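Local atomic coordinates of xyloglucanase (Paenibacillus pabuli, PDB entry 2JEP), a protein that catalyses hydrolysis of internal beta-1,4-glucosidic linkages in xyloglucan, a hemicellulose of the plant cell wall. Residues Y233-Y238 against Y309-T314; S303-M308 against V319-F324; M180-D185 against S262-S267; A194-L199 against Y238-P243; G141-N146 against N200-I205. All blocks are in the same frame, centred on the assembly; numbering follows the deposited sequence.

Contact 1 (Y233-Y238 against Y309-T314)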
# COMPACT_ATOMS: atom_id res chain seq x y z
N TYR A 233 15.98 -0.04 3.44
CA TYR A 233 16.28 -1.46 3.23
C TYR A 233 15.95 -1.96 1.82
O TYR A 233 16.32 -3.07 1.48
CB TYR A 233 15.58 -2.34 4.28
CG TYR A 233 16.07 -2.14 5.71
CD1 TYR A 233 17.43 -1.94 5.97
CD2 TYR A 233 15.20 -2.14 6.78
CE1 TYR A 233 17.88 -1.78 7.26
CE2 TYR A 233 15.66 -1.98 8.07
CZ TYR A 233 17.00 -1.79 8.30
OH TYR A 233 17.46 -1.62 9.60
N THR A 234 15.26 -1.14 1.04
CA THR A 234 14.94 -1.41 -0.35
C THR A 234 15.97 -0.80 -1.30
O THR A 234 16.35 -1.42 -2.29
CB THR A 234 13.51 -0.95 -0.68
OG1 THR A 234 12.60 -1.52 0.27
CG2 THR A 234 13.10 -1.34 -2.07
N VAL A 235 16.41 0.42 -1.00
CA VAL A 235 17.38 1.07 -1.89
C VAL A 235 18.83 0.73 -1.55
O VAL A 235 19.68 0.77 -2.44
CB VAL A 235 17.23 2.62 -1.95
CG1 VAL A 235 15.81 2.98 -2.40
CG2 VAL A 235 17.63 3.29 -0.61
N GLY A 236 19.11 0.40 -0.31
CA GLY A 236 20.48 0.11 0.08
C GLY A 236 20.92 -1.30 -0.27
O GLY A 236 20.18 -2.07 -0.87
N ASN A 237 22.15 -1.63 0.10
CA ASN A 237 22.73 -2.91 -0.28
C ASN A 237 22.45 -3.98 0.75
O ASN A 237 23.34 -4.46 1.45
CB ASN A 237 24.25 -2.76 -0.51
CG ASN A 237 24.87 -4.00 -1.10
OD1 ASN A 237 24.17 -4.82 -1.71
ND2 ASN A 237 26.17 -4.15 -0.92
N TYR A 238 21.17 -4.36 0.87
CA TYR A 238 20.70 -5.28 1.90
C TYR A 238 20.13 -6.57 1.35
O TYR A 238 19.81 -7.48 2.13
CB TYR A 238 19.63 -4.61 2.77
CG TYR A 238 20.16 -3.45 3.58
CD1 TYR A 238 20.82 -3.66 4.78
CD2 TYR A 238 20.00 -2.14 3.14
CE1 TYR A 238 21.30 -2.59 5.54
CE2 TYR A 238 20.46 -1.06 3.90
CZ TYR A 238 21.12 -1.29 5.09
OH TYR A 238 21.56 -0.20 5.82
N TYR A 309 13.80 7.70 -6.01
CA TYR A 309 13.88 8.22 -7.37
C TYR A 309 15.17 7.76 -8.04
O TYR A 309 15.17 7.22 -9.17
CB TYR A 309 13.79 9.75 -7.34
CG TYR A 309 14.02 10.36 -8.69
CD1 TYR A 309 12.99 10.46 -9.60
CD2 TYR A 309 15.28 10.82 -9.05
CE1 TYR A 309 13.18 11.01 -10.84
CE2 TYR A 309 15.50 11.36 -10.32
CZ TYR A 309 14.45 11.46 -11.19
OH TYR A 309 14.69 11.99 -12.45
N ASP A 310 16.29 7.96 -7.35
CA ASP A 310 17.60 7.65 -7.92
C ASP A 310 17.75 6.15 -8.21
O ASP A 310 18.35 5.76 -9.21
CB ASP A 310 18.69 8.09 -6.97
CG ASP A 310 18.88 9.60 -6.91
OD1 ASP A 310 18.42 10.32 -7.81
OD2 ASP A 310 19.52 10.05 -5.95
N LYS A 311 17.24 5.29 -7.32
CA LYS A 311 17.45 3.86 -7.45
C LYS A 311 16.49 3.23 -8.46
O LYS A 311 16.88 2.35 -9.21
CB LYS A 311 17.33 3.16 -6.10
CG LYS A 311 17.61 1.67 -6.10
CD LYS A 311 18.99 1.30 -6.63
CE LYS A 311 20.12 1.88 -5.80
NZ LYS A 311 21.44 1.37 -6.27
N PHE A 312 15.23 3.67 -8.44
CA PHE A 312 14.17 2.99 -9.18
C PHE A 312 13.56 3.80 -10.29
O PHE A 312 13.46 3.32 -11.42
CB PHE A 312 13.10 2.46 -8.22
CG PHE A 312 13.63 1.50 -7.22
CD1 PHE A 312 14.16 0.28 -7.64
CD2 PHE A 312 13.61 1.78 -5.86
CE1 PHE A 312 14.67 -0.59 -6.75
CE2 PHE A 312 14.12 0.87 -4.96
CZ PHE A 312 14.64 -0.31 -5.41
N VAL A 313 13.09 5.01 -10.00
CA VAL A 313 12.36 5.79 -11.01
C VAL A 313 13.23 6.02 -12.24
O VAL A 313 12.74 5.90 -13.39
CB VAL A 313 11.83 7.14 -10.47
CG1 VAL A 313 11.10 7.91 -11.59
CG2 VAL A 313 10.86 6.92 -9.27
N THR A 314 14.50 6.33 -12.01
CA THR A 314 15.44 6.59 -13.11
C THR A 314 15.68 5.37 -13.97
O THR A 314 16.23 5.51 -15.08
CB THR A 314 16.83 7.04 -12.59
OG1 THR A 314 17.43 6.04 -11.76
CG2 THR A 314 16.75 8.38 -11.88
O HOH W 1 21.81 -0.55 -3.54
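Two outer-layer helices, 231-235 and 298-313, meet where the pair Thr234 and Val235 rests against Lys311 and Phe312. The far corner of the Phe312 ring does most of the touching: in the Val235 conformer described here, one of two, Phe312 CE2 lies 3.7 Å from Val235 CG1, which meets the ring obliquely. Thr234 reaches the same corner with its methyl, CG2 standing 3.8 Å from Phe312 CE2, while its carbonyl oxygen comes to the ring edge near the plane. In the (beta/alpha)8 barrel these helices follow the fifth and sixth strands, so the contact joins consecutive members of the helical layer. In one of its two conformers Lys311 covers a face of the Phe312 ring with CG and bends at chi2 (57°) and chi3 (62°), bringing CE to 3.6 Å from Val235 O. A water donates to Val235 O at 2.7 Å and, in that copy, is weakly held by Lys311 NZ. The hydroxyl of Thr234 bonds to Asn230 O.

Contact 2 (S303-M308 against V319-F324)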
# COMPACT_ATOMS: atom_id res chain seq x y z
N SER A 303 15.70 13.49 1.39
CA SER A 303 16.72 12.45 1.20
C SER A 303 16.08 11.09 0.93
O SER A 303 16.50 10.33 0.06
CB SER A 303 17.59 12.34 2.46
OG SER A 303 18.60 11.35 2.31
N GLN A 304 15.06 10.77 1.73
CA GLN A 304 14.41 9.49 1.59
C GLN A 304 13.79 9.32 0.21
O GLN A 304 13.98 8.31 -0.46
CB GLN A 304 13.35 9.34 2.68
CG GLN A 304 13.93 9.11 4.05
CD GLN A 304 14.41 7.72 4.24
OE1 GLN A 304 13.59 6.79 4.25
NE2 GLN A 304 15.71 7.55 4.34
N PHE A 305 12.96 10.26 -0.20
CA PHE A 305 12.27 10.11 -1.47
C PHE A 305 13.23 10.24 -2.64
O PHE A 305 13.10 9.51 -3.64
CB PHE A 305 11.08 11.07 -1.59
CG PHE A 305 9.84 10.64 -0.83
CD1 PHE A 305 9.90 9.75 0.24
CD2 PHE A 305 8.60 11.15 -1.19
CE1 PHE A 305 8.75 9.40 0.92
CE2 PHE A 305 7.44 10.81 -0.50
CZ PHE A 305 7.53 9.92 0.56
N LYS A 306 14.24 11.10 -2.52
CA LYS A 306 15.22 11.17 -3.60
C LYS A 306 15.90 9.81 -3.77
O LYS A 306 16.21 9.43 -4.90
CB LYS A 306 16.26 12.26 -3.35
CG LYS A 306 17.19 12.43 -4.55
CD LYS A 306 18.09 13.64 -4.39
CE LYS A 306 18.87 13.89 -5.66
NZ LYS A 306 19.91 12.85 -5.88
N SER A 307 16.11 9.07 -2.69
CA SER A 307 16.80 7.78 -2.83
C SER A 307 15.97 6.78 -3.64
O SER A 307 16.54 5.99 -4.40
CB SER A 307 17.20 7.23 -1.47
OG SER A 307 16.14 6.66 -0.73
N MET A 308 14.64 6.83 -3.51
CA MET A 308 13.79 5.96 -4.31
C MET A 308 13.79 6.39 -5.77
O MET A 308 13.79 5.55 -6.68
CB MET A 308 12.34 5.96 -3.76
CG MET A 308 12.18 5.28 -2.42
SD MET A 308 12.43 3.48 -2.47
CE MET A 308 10.92 2.93 -3.32
N VAL A 319 7.39 4.26 -8.73
CA VAL A 319 7.36 4.03 -7.29
C VAL A 319 6.01 4.49 -6.77
O VAL A 319 5.51 5.55 -7.14
CB VAL A 319 8.50 4.78 -6.59
CG1 VAL A 319 8.36 4.75 -5.07
CG2 VAL A 319 9.84 4.15 -7.00
N VAL A 320 5.42 3.63 -5.94
CA VAL A 320 4.19 3.94 -5.23
C VAL A 320 4.49 3.98 -3.74
O VAL A 320 4.89 2.95 -3.17
CB VAL A 320 3.09 2.89 -5.54
CG1 VAL A 320 1.80 3.21 -4.76
CG2 VAL A 320 2.81 2.83 -7.06
N ILE A 321 4.30 5.15 -3.13
CA ILE A 321 4.39 5.27 -1.70
C ILE A 321 2.98 4.87 -1.22
O ILE A 321 2.06 5.70 -1.10
CB ILE A 321 4.78 6.68 -1.24
CG1 ILE A 321 6.12 7.09 -1.89
CG2 ILE A 321 4.82 6.75 0.28
CD1 ILE A 321 7.34 6.22 -1.58
N GLY A 322 2.80 3.57 -1.05
CA GLY A 322 1.47 2.99 -0.92
C GLY A 322 0.71 3.31 0.33
O GLY A 322 -0.49 3.07 0.38
N GLU A 323 1.42 3.83 1.34
CA GLU A 323 0.79 4.33 2.58
C GLU A 323 1.64 5.46 3.12
O GLU A 323 2.86 5.36 3.15
CB GLU A 323 0.75 3.25 3.67
CG GLU A 323 -0.00 1.99 3.31
CD GLU A 323 -0.02 0.93 4.38
OE1 GLU A 323 0.32 1.26 5.54
OE2 GLU A 323 -0.41 -0.22 4.05
N PHE A 324 0.97 6.51 3.59
CA PHE A 324 1.59 7.53 4.41
C PHE A 324 0.46 8.21 5.20
O PHE A 324 -0.70 8.16 4.80
CB PHE A 324 2.34 8.58 3.57
CG PHE A 324 1.44 9.53 2.83
CD1 PHE A 324 0.95 9.21 1.60
CD2 PHE A 324 1.12 10.78 3.36
CE1 PHE A 324 0.09 10.08 0.94
CE2 PHE A 324 0.29 11.63 2.69
CZ PHE A 324 -0.23 11.29 1.49
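Three like-signed torsions (chi1 -69°, chi2 -68°, chi3 -73°) curl the Met308 chain so that its methyl, rather than its sulfur, meets Val319. Met308 CE lies 3.6 Å from Val319 CG1 and 4.0 Å from Val319 CG2, so both valine branches touch one methyl, and the two side chains cross at about a right angle. Here helix 298-313 lies against the outer surface of strand 319-324, the seventh strand of the (beta/alpha)8 barrel, which it precedes in the chain. Val319 and Ile321 direct their CB atoms at the helix, whereas the intervening Val320 points the other way, the alternation expected of a strand. One helical turn before Met308, Phe305 brings its ring end to Ile321: Phe305 CZ is 4.0 Å from Ile321 CG1 and 4.2 Å from Ile321 CG2. Ile321 CD1 sits 4.2 Å above one face of the Phe305 ring, displaced toward its rim. Tyr265 of the neighbouring strand meets the Phe305 ring edge-to-face, and Val347 of helix 336-353 also packs on Phe305.

Contact 3 (M180-D185 against S262-S267)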
# COMPACT_ATOMS: atom_id res chain seq x y z
N MET A 180 2.29 -8.31 -2.16
CA MET A 180 2.16 -8.51 -0.72
C MET A 180 2.34 -7.13 -0.11
O MET A 180 2.50 -6.15 -0.84
CB MET A 180 3.19 -9.54 -0.22
CG MET A 180 4.61 -9.18 -0.57
SD MET A 180 5.69 -10.64 -0.69
CE MET A 180 7.26 -9.87 -1.02
N ASN A 181 2.23 -7.06 1.21
CA ASN A 181 2.18 -5.78 1.89
C ASN A 181 3.51 -5.46 2.56
O ASN A 181 4.47 -5.09 1.86
CB ASN A 181 0.95 -5.75 2.84
CG ASN A 181 0.83 -4.46 3.61
OD1 ASN A 181 0.99 -3.39 3.03
ND2 ASN A 181 0.56 -4.56 4.92
N GLU A 182 3.59 -5.64 3.88
CA GLU A 182 4.78 -5.35 4.68
C GLU A 182 5.31 -6.68 5.19
O GLU A 182 4.74 -7.29 6.10
CB GLU A 182 4.44 -4.44 5.85
CG GLU A 182 3.93 -3.09 5.41
CD GLU A 182 3.50 -2.17 6.56
OE1 GLU A 182 3.33 -2.65 7.71
OE2 GLU A 182 3.32 -0.95 6.29
N VAL A 183 6.36 -7.15 4.53
CA VAL A 183 6.87 -8.52 4.69
C VAL A 183 8.27 -8.46 5.29
O VAL A 183 9.20 -7.86 4.72
CB VAL A 183 6.81 -9.25 3.34
CG1 VAL A 183 7.57 -10.57 3.32
CG2 VAL A 183 5.32 -9.49 2.97
N PHE A 184 8.40 -9.02 6.49
CA PHE A 184 9.64 -9.12 7.21
C PHE A 184 9.47 -10.17 8.31
O PHE A 184 8.47 -10.90 8.30
CB PHE A 184 10.14 -7.75 7.75
CG PHE A 184 9.37 -7.17 8.93
CD1 PHE A 184 7.99 -7.17 9.03
CD2 PHE A 184 10.10 -6.50 9.92
CE1 PHE A 184 7.35 -6.58 10.16
CE2 PHE A 184 9.47 -5.89 10.99
CZ PHE A 184 8.10 -5.95 11.11
N ASP A 185 10.47 -10.27 9.20
CA ASP A 185 10.48 -11.27 10.25
C ASP A 185 10.07 -10.69 11.60
O ASP A 185 10.15 -11.42 12.60
CB ASP A 185 11.86 -11.95 10.37
CG ASP A 185 12.97 -10.98 10.73
OD1 ASP A 185 12.69 -9.77 10.81
OD2 ASP A 185 14.13 -11.47 10.91
N SER A 262 7.04 -0.62 -4.35
CA SER A 262 6.29 -0.12 -3.20
C SER A 262 7.19 0.25 -2.04
O SER A 262 8.12 -0.47 -1.77
CB SER A 262 5.37 -1.22 -2.71
OG SER A 262 4.81 -0.94 -1.46
N ALA A 263 6.90 1.38 -1.38
CA ALA A 263 7.43 1.66 -0.04
C ALA A 263 6.33 2.38 0.73
O ALA A 263 5.38 2.93 0.12
CB ALA A 263 8.73 2.53 -0.09
N HIS A 264 6.42 2.31 2.07
CA HIS A 264 5.50 3.01 2.96
C HIS A 264 6.26 4.04 3.77
O HIS A 264 7.44 3.87 4.00
CB HIS A 264 4.78 2.02 3.88
CG HIS A 264 3.86 1.07 3.17
ND1 HIS A 264 3.27 -0.01 3.79
CD2 HIS A 264 3.51 1.01 1.86
CE1 HIS A 264 2.53 -0.66 2.89
NE2 HIS A 264 2.65 -0.06 1.71
N TYR A 265 5.58 5.09 4.21
CA TYR A 265 6.28 6.19 4.87
C TYR A 265 5.47 6.76 6.02
O TYR A 265 4.40 7.35 5.80
CB TYR A 265 6.59 7.30 3.87
CG TYR A 265 7.59 8.30 4.37
CD1 TYR A 265 8.94 8.01 4.36
CD2 TYR A 265 7.20 9.53 4.91
CE1 TYR A 265 9.87 8.92 4.83
CE2 TYR A 265 8.13 10.44 5.38
CZ TYR A 265 9.46 10.12 5.33
OH TYR A 265 10.42 11.01 5.79
N TYR A 266 5.99 6.61 7.23
CA TYR A 266 5.38 7.13 8.44
C TYR A 266 6.46 7.74 9.34
O TYR A 266 6.33 7.70 10.57
CB TYR A 266 4.66 6.02 9.18
CG TYR A 266 3.47 5.38 8.48
CD1 TYR A 266 2.22 5.94 8.55
CD2 TYR A 266 3.60 4.18 7.82
CE1 TYR A 266 1.12 5.31 8.01
CE2 TYR A 266 2.51 3.54 7.26
CZ TYR A 266 1.27 4.12 7.34
OH TYR A 266 0.14 3.49 6.86
N SER A 267 7.50 8.31 8.75
CA SER A 267 8.59 8.87 9.54
C SER A 267 8.43 10.36 9.73
O SER A 267 8.00 11.05 8.83
CB SER A 267 9.93 8.62 8.85
OG SER A 267 10.23 7.23 8.76
O HOH W 2 3.82 -3.23 -0.41
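A buried histidine-carboxylate hydrogen bond between His264 and Glu182 joins the loop after the fourth strand of the (beta/alpha)8 barrel to the carboxyl-terminal end of the sixth. Glu182 lies in the loop that follows strand four, 175-178, and His264 belongs to strand six, 259-265. The sequence Asn181-Glu182 at this place is consistent with the Asn-Glu pair of family 5 glycoside hydrolases, where the glutamate usually serves as acid/base, so the contact probably lines the active site. His264 ND1 donates to Glu182 OE2 over 2.7 Å at 168°, nearly straight. The carboxylate oxygen lies in the imidazole plane and receives the bond on its anti lone pair, although carboxylate and ring are turned 53° against each other. An extended Glu182 chain (chi2 177°) spans the gap to the ring. The other oxygen, Glu182 OE1, is bonded by Tyr135 OH, so both carboxylate oxygens are gripped and the group's rotation is restrained. Asn181 approaches a different part of the imidazole edge: its OD1 is 3.1 Å from His264 CE1, near the ring plane, and also accepts a bond from Arg87 NH2. A water hydrogen-bonded to Ser262 OG at 2.7 Å also lies 3.0 Å from Asn181 O.

Contact 4 (A194-L199 against Y238-P243)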
# COMPACT_ATOMS: atom_id res chain seq x y z
N ALA A 194 19.11 -14.27 4.12
CA ALA A 194 18.37 -15.45 3.67
C ALA A 194 16.87 -15.16 3.60
O ALA A 194 16.19 -15.58 2.68
CB ALA A 194 18.64 -16.63 4.60
N TYR A 195 16.36 -14.44 4.60
CA TYR A 195 14.96 -14.07 4.58
C TYR A 195 14.64 -13.11 3.44
O TYR A 195 13.57 -13.19 2.84
CB TYR A 195 14.54 -13.47 5.91
CG TYR A 195 14.61 -14.38 7.10
CD1 TYR A 195 14.72 -15.76 6.97
CD2 TYR A 195 14.59 -13.86 8.39
CE1 TYR A 195 14.81 -16.58 8.09
CE2 TYR A 195 14.69 -14.68 9.50
CZ TYR A 195 14.79 -16.03 9.36
OH TYR A 195 14.88 -16.85 10.47
N TYR A 196 15.58 -12.21 3.14
CA TYR A 196 15.40 -11.31 2.00
C TYR A 196 15.30 -12.10 0.70
O TYR A 196 14.49 -11.78 -0.19
CB TYR A 196 16.50 -10.23 1.93
CG TYR A 196 16.02 -8.86 1.54
CD1 TYR A 196 14.97 -8.65 0.64
CD2 TYR A 196 16.63 -7.73 2.07
CE1 TYR A 196 14.53 -7.38 0.32
CE2 TYR A 196 16.20 -6.45 1.75
CZ TYR A 196 15.14 -6.29 0.88
OH TYR A 196 14.66 -5.01 0.59
N THR A 197 16.10 -13.17 0.60
CA THR A 197 16.01 -14.06 -0.56
C THR A 197 14.61 -14.68 -0.69
O THR A 197 14.06 -14.74 -1.76
CB THR A 197 17.12 -15.09 -0.51
OG1 THR A 197 18.34 -14.38 -0.65
CG2 THR A 197 16.98 -16.15 -1.62
N ASN A 198 14.02 -15.10 0.42
CA ASN A 198 12.64 -15.60 0.37
C ASN A 198 11.68 -14.53 -0.14
O ASN A 198 10.84 -14.80 -0.95
CB ASN A 198 12.21 -16.17 1.74
CG ASN A 198 12.97 -17.42 2.13
OD1 ASN A 198 13.51 -18.14 1.26
ND2 ASN A 198 13.04 -17.68 3.43
N LEU A 199 11.82 -13.32 0.39
CA LEU A 199 10.98 -12.20 -0.05
C LEU A 199 11.10 -12.03 -1.57
O LEU A 199 10.10 -11.91 -2.29
CB LEU A 199 11.38 -10.92 0.70
CG LEU A 199 10.51 -9.67 0.52
CD1 LEU A 199 10.78 -8.70 1.66
CD2 LEU A 199 10.75 -8.99 -0.83
N TYR A 238 21.17 -4.36 0.87
CA TYR A 238 20.70 -5.28 1.90
C TYR A 238 20.13 -6.57 1.35
O TYR A 238 19.81 -7.48 2.13
CB TYR A 238 19.63 -4.61 2.77
CG TYR A 238 20.16 -3.45 3.58
CD1 TYR A 238 20.82 -3.66 4.78
CD2 TYR A 238 20.00 -2.14 3.14
CE1 TYR A 238 21.30 -2.59 5.54
CE2 TYR A 238 20.46 -1.06 3.90
CZ TYR A 238 21.12 -1.29 5.09
OH TYR A 238 21.56 -0.20 5.82
N GLY A 239 20.04 -6.67 0.04
CA GLY A 239 19.58 -7.90 -0.58
C GLY A 239 18.40 -7.80 -1.53
O GLY A 239 18.06 -8.78 -2.18
N PHE A 240 17.76 -6.63 -1.64
CA PHE A 240 16.64 -6.53 -2.59
C PHE A 240 17.12 -6.81 -4.01
O PHE A 240 18.17 -6.31 -4.41
CB PHE A 240 16.01 -5.13 -2.54
CG PHE A 240 14.81 -4.96 -3.44
CD1 PHE A 240 13.61 -5.58 -3.14
CD2 PHE A 240 14.88 -4.21 -4.59
CE1 PHE A 240 12.51 -5.40 -3.96
CE2 PHE A 240 13.79 -4.06 -5.42
CZ PHE A 240 12.61 -4.65 -5.10
N THR A 241 16.34 -7.58 -4.76
CA THR A 241 16.56 -7.75 -6.18
C THR A 241 15.30 -7.47 -6.97
O THR A 241 14.19 -7.72 -6.49
CB THR A 241 17.12 -9.14 -6.54
OG1 THR A 241 16.18 -10.14 -6.18
CG2 THR A 241 18.47 -9.39 -5.86
N LEU A 242 15.46 -6.94 -8.17
CA LEU A 242 14.34 -6.69 -9.05
C LEU A 242 13.95 -8.00 -9.75
O LEU A 242 14.81 -8.72 -10.24
CB LEU A 242 14.69 -5.62 -10.09
CG LEU A 242 14.79 -4.21 -9.49
CD1 LEU A 242 15.64 -3.33 -10.40
CD2 LEU A 242 13.40 -3.61 -9.21
N PRO A 243 12.65 -8.31 -9.82
CA PRO A 243 12.27 -9.53 -10.50
C PRO A 243 12.51 -9.46 -12.00
O PRO A 243 12.45 -8.38 -12.57
CB PRO A 243 10.78 -9.64 -10.22
CG PRO A 243 10.34 -8.30 -9.89
CD PRO A 243 11.49 -7.58 -9.30
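Packing of a ring face on backbone dominates where Tyr196 of helix 193-211 meets Gly239 and Phe240. The peptide joining those two residues lies over one face of the tyrosine ring, Phe240 N standing 3.6 Å and Gly239 C 3.9 Å above the plane, both over its centre. Apolar contacts flank this peptide. Phe240 CB is 3.7 Å from Tyr196 CZ, and Tyr238 CB is 4.0 Å from Tyr196 CE2. Packing is close at the Tyr238 carbonyl, whose O lies 3.2 Å from Tyr196 CD2. The ring reaches this place with chi1 at -140°, well away from a staggered value, which suggests some strain. Gly239, at a phi of 125°, suits the approach, because a CB there would point at the ring and press on the preceding carbonyl oxygen. Among polar interactions, the Tyr196 hydroxyl is hydrogen-bonded to Tyr233 O and Trp227 N, so the phenol is held at its far end too. With an alanine in place of Tyr196, the Tyr233 carbonyl and the Trp227 amide would probably lose their shared hydroxyl mate, and a gap would be likely to open against the Gly239-Phe240 peptide. The arrangement is that of a (beta/alpha)8 barrel in which the connection from helix 231-235 to strand 259-265 runs across the preceding helix of the outer layer.

Contact 5 (G141-N146 against N200-I205)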
# COMPACT_ATOMS: atom_id res chain seq x y z
N GLY A 141 -1.45 -15.76 9.89
CA GLY A 141 -0.42 -15.26 8.98
C GLY A 141 0.52 -16.38 8.59
O GLY A 141 1.03 -17.08 9.47
N TRP A 142 0.76 -16.54 7.29
CA TRP A 142 1.48 -17.71 6.76
C TRP A 142 2.56 -17.37 5.72
O TRP A 142 3.40 -18.21 5.43
CB TRP A 142 0.47 -18.71 6.15
CG TRP A 142 -0.31 -18.10 5.05
CD1 TRP A 142 -1.51 -17.41 5.15
CD2 TRP A 142 0.08 -18.01 3.65
NE1 TRP A 142 -1.88 -16.92 3.92
CE2 TRP A 142 -0.93 -17.27 2.99
CE3 TRP A 142 1.16 -18.49 2.90
CZ2 TRP A 142 -0.87 -17.01 1.63
CZ3 TRP A 142 1.22 -18.22 1.56
CH2 TRP A 142 0.21 -17.49 0.93
N LEU A 143 2.52 -16.17 5.15
CA LEU A 143 3.45 -15.78 4.09
C LEU A 143 4.62 -15.14 4.81
O LEU A 143 4.75 -13.92 4.92
CB LEU A 143 2.76 -14.84 3.10
CG LEU A 143 3.63 -14.35 1.95
CD1 LEU A 143 4.08 -15.50 1.02
CD2 LEU A 143 2.92 -13.24 1.17
N LEU A 144 5.45 -16.01 5.37
CA LEU A 144 6.43 -15.64 6.38
C LEU A 144 7.82 -15.91 5.87
O LEU A 144 8.21 -17.08 5.70
CB LEU A 144 6.19 -16.41 7.70
CG LEU A 144 4.83 -16.24 8.35
CD1 LEU A 144 4.71 -17.05 9.63
CD2 LEU A 144 4.44 -14.77 8.58
N VAL A 145 8.60 -14.84 5.68
CA VAL A 145 9.97 -15.04 5.18
C VAL A 145 10.80 -15.94 6.12
O VAL A 145 11.74 -16.56 5.70
CB VAL A 145 10.70 -13.71 4.94
CG1 VAL A 145 10.02 -12.95 3.79
CG2 VAL A 145 10.75 -12.86 6.23
N ASN A 146 10.46 -15.92 7.41
CA ASN A 146 11.12 -16.69 8.44
C ASN A 146 10.50 -18.07 8.65
O ASN A 146 11.01 -18.86 9.44
CB ASN A 146 11.14 -15.93 9.78
CG ASN A 146 9.77 -15.49 10.24
OD1 ASN A 146 9.23 -15.98 11.27
ND2 ASN A 146 9.18 -14.59 9.49
N ASN A 200 12.33 -11.98 -2.06
CA ASN A 200 12.57 -11.82 -3.49
C ASN A 200 11.96 -12.97 -4.28
O ASN A 200 11.41 -12.78 -5.37
CB ASN A 200 14.06 -11.71 -3.80
CG ASN A 200 14.73 -10.47 -3.25
OD1 ASN A 200 14.15 -9.37 -3.26
ND2 ASN A 200 16.00 -10.61 -2.83
N ALA A 201 12.04 -14.18 -3.71
CA ALA A 201 11.44 -15.35 -4.36
C ALA A 201 9.93 -15.19 -4.47
O ALA A 201 9.35 -15.53 -5.49
CB ALA A 201 11.81 -16.63 -3.62
N TYR A 202 9.28 -14.68 -3.42
CA TYR A 202 7.84 -14.45 -3.49
C TYR A 202 7.54 -13.46 -4.62
O TYR A 202 6.64 -13.68 -5.43
CB TYR A 202 7.25 -13.93 -2.16
CG TYR A 202 7.54 -14.74 -0.92
CD1 TYR A 202 7.86 -16.09 -0.98
CD2 TYR A 202 7.46 -14.15 0.34
CE1 TYR A 202 8.16 -16.80 0.16
CE2 TYR A 202 7.76 -14.86 1.49
CZ TYR A 202 8.12 -16.18 1.40
OH TYR A 202 8.43 -16.85 2.55
N ASN A 203 8.28 -12.36 -4.68
CA ASN A 203 8.00 -11.39 -5.75
C ASN A 203 8.14 -12.04 -7.13
O ASN A 203 7.34 -11.77 -8.02
CB ASN A 203 8.90 -10.16 -5.67
CG ASN A 203 8.44 -9.16 -4.62
OD1 ASN A 203 7.26 -9.08 -4.30
ND2 ASN A 203 9.38 -8.35 -4.10
N GLN A 204 9.16 -12.87 -7.30
CA GLN A 204 9.38 -13.53 -8.61
C GLN A 204 8.27 -14.51 -8.95
O GLN A 204 7.78 -14.56 -10.08
CB GLN A 204 10.74 -14.23 -8.62
CG GLN A 204 11.12 -14.73 -10.02
CD GLN A 204 11.30 -13.56 -10.97
OE1 GLN A 204 12.24 -12.78 -10.83
NE2 GLN A 204 10.37 -13.40 -11.92
N ILE A 205 7.88 -15.32 -7.97
CA ILE A 205 6.75 -16.25 -8.14
C ILE A 205 5.47 -15.51 -8.51
O ILE A 205 4.72 -15.92 -9.42
CB ILE A 205 6.54 -17.10 -6.85
CG1 ILE A 205 7.71 -18.07 -6.66
CG2 ILE A 205 5.22 -17.89 -6.90
CD1 ILE A 205 7.86 -18.58 -5.21
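Tyr202, with 97 Å² covered by the contact, is wedged against Leu143 and Val145. Leu143 CD1 sits over one face of the tyrosine ring in a CH-pi contact, 3.8 Å from the ring centroid and 16° off the normal. Leu143 gets there with CG anti to the backbone N (chi1 180°) and a turn at chi2 (64°), the two side chains running antiparallel alongside one another. Val145 adds its CG1 obliquely, 3.7 Å from Tyr202 CE2. The contact fastens the long loop after the third strand of the (beta/alpha)8 barrel, 125-128, onto helix 193-211, which follows the fourth. Within that loop Leu143 is the centre of an inverse gamma turn. Tyr202 OH lies 3.2 Å from Leu144 O, at the ring edge, yet its hydrogen-bond partner is Gln150 OE1; Gln150 NE2 in turn bonds to Leu144 O. Were Tyr202 a valine, Leu143 CD1 would probably be left without the aromatic face it rests on and Gln150 OE1 without its hydroxyl partner.

How the contacts relate
Contact 3 lies closest to the probable catalytic centre, where family 5 enzymes suggest Glu182 as acid/base and Glu323 of contact 2 as nucleophile. A calcium ion lies about 5 Å from the Glu182 side chain and about 13 Å from that of Ile321. The two contacts use adjacent barrel strands and meet where Glu323 OE1 lies 2.6 Å from Tyr266 OH, a probable hydrogen bond. Contacts 1 and 2 share helix 298-313, their centres 10 Å apart. Contact 1 leads into contact 4 through the common Tyr238 and Phe312 CE1, 3.8 Å from Phe240 CE2. Contacts 4 and 5 share helix 193-211, joined by Asn200 ND2 at 2.8 Å from Gly239 O. Contact 5 touches contact 3 through Val145 and Val183.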